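Local structure of peridinin-chlorophyll A protein (Amphidinium carterae, 2C9E) at residues L195-S200 against G256-R261. The protein probably serves as a water-soluble light-harvesting antenna, holding peridinin and chlorophyll a to capture solar energy in the blue-green range. Residues are numbered along the deposited sequence; the frame is centred on the assembly and turned at random.
Sequences LDWGKS and GLVAER. With PID (peridinin), chain J.
The backbone N of Trp-197 donates to Gly-256 O over 2.8 Å, in the one hydrogen bond that ties the two loops together; the donor stands 28° out of the carbonyl plane. The same oxygen lies in the plane of the Trp-197 indole, at its edge, 3.5 Å from CD1. This is the tight side of the contact, and peridinin completes it. With CG anti to the carbonyl carbon (chi1 -61°), the indole turns one face to the end ring of the carotenoid, whose methyl CM8 sits over the centre of that face, 3.4 Å from Trp-197 CE2, a CH-pi type of approach, while ring atom C28 meets CG. The 256-261 loop grips the same end group: peridinin O5 donates to Leu-257 O (2.8 Å) and accepts a weak bond from the backbone N of Ala-259. Leu-257 reaches back to the turn, its CD2 lying 4.0 Å from Gly-198 CA. An alanine in place of Trp-197 would probably open a gap beside the peridinin end ring and leave Met-192 O, which accepts from the indole NE1, without that partner.

Contacts are sparser toward Asp-196, on the partly exposed side. Its OD1 approaches Gly-256 CA but bonds within its own loop, accepting from Gly-198 N in an Asx turn that overlaps the type I turn 196-199. Val-258 CG2 merely skirts Leu-195 O, at 3.8 Å.

The contact thus joins two interhelical loops around a pigment end, and Trp-197 also touches a second peridinin, a chlorophyll a and the bound galactolipid. One loop links helix 176-192 to helix 201-213, the other leads from helix 234-251 into helix 261-276. Helix 176-192 backs them both, through Met-192 and through Tyr-189, hydrogen-bonded to Ala-259 O.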
loop_
_atom_site.group_PDB
_atom_site.type_symbol
_atom_site.label_atom_id
_atom_site.label_comp_id
_atom_site.label_asym_id
_atom_site.label_seq_id
_atom_site.Cartn_x
_atom_site.Cartn_y
_atom_site.Cartn_z
ATOM N N LEU A 195 -0.368 9.981 -19.716
ATOM C CA LEU A 195 -0.032 8.579 -19.430
ATOM C C LEU A 195 -1.247 7.723 -19.281
ATOM O O LEU A 195 -2.322 8.237 -19.010
ATOM C CB LEU A 195 0.813 8.503 -18.155
ATOM C CG LEU A 195 2.136 9.308 -18.187
ATOM C CD1 LEU A 195 2.696 9.434 -16.747
ATOM C CD2 LEU A 195 3.153 8.584 -19.128
ATOM N N ASP A 196 -1.093 6.417 -19.459
ATOM C CA ASP A 196 -2.204 5.491 -19.290
ATOM C C ASP A 196 -1.977 4.822 -17.928
ATOM O O ASP A 196 -1.206 3.867 -17.812
ATOM C CB ASP A 196 -2.234 4.432 -20.371
ATOM C CG ASP A 196 -3.478 3.567 -20.269
ATOM O OD1 ASP A 196 -4.115 3.600 -19.205
ATOM O OD2 ASP A 196 -3.833 2.852 -21.229
ATOM N N TRP A 197 -2.694 5.292 -16.905
ATOM C CA TRP A 197 -2.483 4.781 -15.567
ATOM C C TRP A 197 -3.005 3.396 -15.339
ATOM O O TRP A 197 -2.761 2.794 -14.275
ATOM C CB TRP A 197 -3.042 5.776 -14.523
ATOM C CG TRP A 197 -2.316 7.106 -14.632
ATOM C CD1 TRP A 197 -2.506 8.052 -15.578
ATOM C CD2 TRP A 197 -1.235 7.562 -13.821
ATOM N NE1 TRP A 197 -1.621 9.075 -15.413
ATOM C CE2 TRP A 197 -0.821 8.804 -14.340
ATOM C CE3 TRP A 197 -0.571 7.041 -12.690
ATOM C CZ2 TRP A 197 0.230 9.544 -13.781
ATOM C CZ3 TRP A 197 0.484 7.784 -12.125
ATOM C CH2 TRP A 197 0.867 9.021 -12.682
ATOM N N GLY A 198 -3.715 2.881 -16.335
ATOM C CA GLY A 198 -4.235 1.533 -16.218
ATOM C C GLY A 198 -3.303 0.552 -16.890
ATOM O O GLY A 198 -3.487 -0.656 -16.803
ATOM N N LYS A 199 -2.284 1.089 -17.543
ATOM C CA LYS A 199 -1.306 0.300 -18.271
ATOM C C LYS A 199 0.058 1.029 -18.205
ATOM O O LYS A 199 0.481 1.710 -19.150
ATOM C CB LYS A 199 -1.797 0.156 -19.726
ATOM C CG LYS A 199 -1.053 -0.818 -20.600
ATOM C CD LYS A 199 -1.654 -0.702 -22.018
ATOM C CE LYS A 199 -0.778 -1.309 -23.130
ATOM N NZ LYS A 199 -1.253 -0.837 -24.487
ATOM N N SER A 200 0.735 0.921 -17.072
ATOM C CA SER A 200 2.019 1.586 -16.924
ATOM C C SER A 200 3.097 0.534 -16.913
ATOM O O SER A 200 3.393 -0.071 -15.906
ATOM C CB SER A 200 2.071 2.414 -15.640
ATOM O OG SER A 200 1.435 1.745 -14.578
ATOM N N GLY A 256 -7.563 5.943 -19.751
ATOM C CA GLY A 256 -6.263 5.993 -19.085
ATOM C C GLY A 256 -6.298 6.318 -17.612
ATOM O O GLY A 256 -5.249 6.510 -17.001
ATOM N N LEU A 257 -7.498 6.412 -17.053
ATOM C CA LEU A 257 -7.719 6.693 -15.629
ATOM C C LEU A 257 -7.048 7.977 -15.177
ATOM O O LEU A 257 -6.479 8.075 -14.089
ATOM C CB LEU A 257 -7.280 5.497 -14.724
ATOM C CG LEU A 257 -7.953 4.100 -14.737
ATOM C CD1 LEU A 257 -9.487 4.151 -14.577
ATOM C CD2 LEU A 257 -7.718 3.456 -16.018
ATOM N N VAL A 258 -7.151 8.973 -16.042
ATOM C CA VAL A 258 -6.602 10.312 -15.842
ATOM C C VAL A 258 -7.504 11.137 -14.918
ATOM O O VAL A 258 -8.668 11.402 -15.215
ATOM C CB VAL A 258 -6.465 11.016 -17.188
ATOM C CG1 VAL A 258 -6.283 12.507 -16.996
ATOM C CG2 VAL A 258 -5.269 10.433 -17.930
ATOM N N ALA A 259 -6.943 11.538 -13.802
ATOM C CA ALA A 259 -7.664 12.328 -12.813
ATOM C C ALA A 259 -8.197 13.660 -13.321
ATOM O O ALA A 259 -7.654 14.249 -14.262
ATOM C CB ALA A 259 -6.744 12.604 -11.627
ATOM N N GLU A 260 -9.262 14.128 -12.671
ATOM C CA GLU A 260 -9.832 15.448 -12.966
ATOM C C GLU A 260 -8.861 16.487 -12.354
ATOM O O GLU A 260 -8.179 16.212 -11.377
ATOM C CB GLU A 260 -11.221 15.584 -12.307
ATOM C CG GLU A 260 -12.267 16.259 -13.212
ATOM C CD GLU A 260 -13.605 15.578 -13.138
ATOM O OE1 GLU A 260 -14.075 15.378 -12.000
ATOM O OE2 GLU A 260 -14.189 15.230 -14.201
ATOM N N ARG A 261 -8.786 17.665 -12.942
ATOM C CA ARG A 261 -7.909 18.727 -12.473
ATOM C C ARG A 261 -7.999 19.087 -10.963
ATOM O O ARG A 261 -6.972 19.193 -10.270
ATOM C CB ARG A 261 -8.199 19.969 -13.322
ATOM C CG ARG A 261 -7.049 20.394 -14.179
ATOM C CD ARG A 261 -7.477 21.433 -15.205
ATOM N NE ARG A 261 -7.502 20.848 -16.542
ATOM C CZ ARG A 261 -6.436 20.658 -17.316
ATOM N NH1 ARG A 261 -5.219 21.021 -16.897
ATOM N NH2 ARG A 261 -6.598 20.087 -18.516
HETATM C C1 PID J . 12.792 16.443 0.612
HETATM C C2 PID J . 13.947 17.031 1.427
HETATM C C3 PID J . 13.713 16.731 2.909
HETATM C C4 PID J . 12.442 17.480 3.317
HETATM C C5 PID J . 11.195 16.843 2.697
HETATM C C6 PID J . 11.387 16.431 1.226
HETATM C C7 PID J . 10.229 16.426 0.444
HETATM C C8 PID J . 9.751 15.369 -0.335
HETATM C C9 PID J . 8.564 15.425 -1.073
HETATM C C10 PID J . 7.673 16.491 -1.160
HETATM C C11 PID J . 8.053 14.438 -1.810
HETATM C C12 PID J . 6.892 14.844 -2.334
HETATM C C13 PID J . 6.052 14.052 -3.116
HETATM C C14 PID J . 4.832 14.424 -3.683
HETATM C C15 PID J . 4.132 13.481 -4.438
HETATM C C16 PID J . 2.900 13.674 -5.063
HETATM C C17 PID J . 2.310 12.638 -5.787
HETATM C C18 PID J . 1.070 12.778 -6.408
HETATM C C19 PID J . 0.443 11.752 -7.117
HETATM C C20 PID J . -0.824 11.942 -7.670
HETATM C C21 PID J . -1.562 10.977 -8.357
HETATM C C22 PID J . -2.841 11.286 -8.815
HETATM C C23 PID J . -3.599 10.409 -9.419
HETATM C C24 PID J . -4.357 9.513 -9.995
HETATM C C25 PID J . -5.326 8.632 -9.190
HETATM C C26 PID J . -5.149 7.166 -9.600
HETATM C C27 PID J . -5.224 6.973 -11.121
HETATM C C28 PID J . -4.173 7.827 -11.839
HETATM C C29 PID J . -4.314 9.317 -11.517
HETATM C C30 PID J . -5.807 4.675 -11.304
HETATM C C31 PID J . -5.446 3.232 -11.669
HETATM C CM1 PID J . 12.989 16.538 -0.902
HETATM C CM2 PID J . 10.078 17.871 2.868
HETATM C CM3 PID J . 10.853 15.607 3.531
HETATM C CM4 PID J . 4.268 15.835 -3.488
HETATM C CM5 PID J . -0.983 9.596 -8.674
HETATM C CM6 PID J . -5.052 8.730 -7.687
HETATM C CM7 PID J . -6.770 9.066 -9.464
HETATM C CM8 PID J . -3.165 10.072 -12.189
HETATM O O1 PID J . 12.183 15.243 1.103
HETATM O O2 PID J . 14.816 17.145 3.719
HETATM O O3 PID J . 7.774 17.567 -0.571
HETATM O O4 PID J . 6.622 16.130 -1.958
HETATM O O5 PID J . -5.551 9.794 -12.048
HETATM O O6 PID J . -4.848 5.625 -11.441
HETATM O O7 PID J . -6.934 4.966 -10.904
#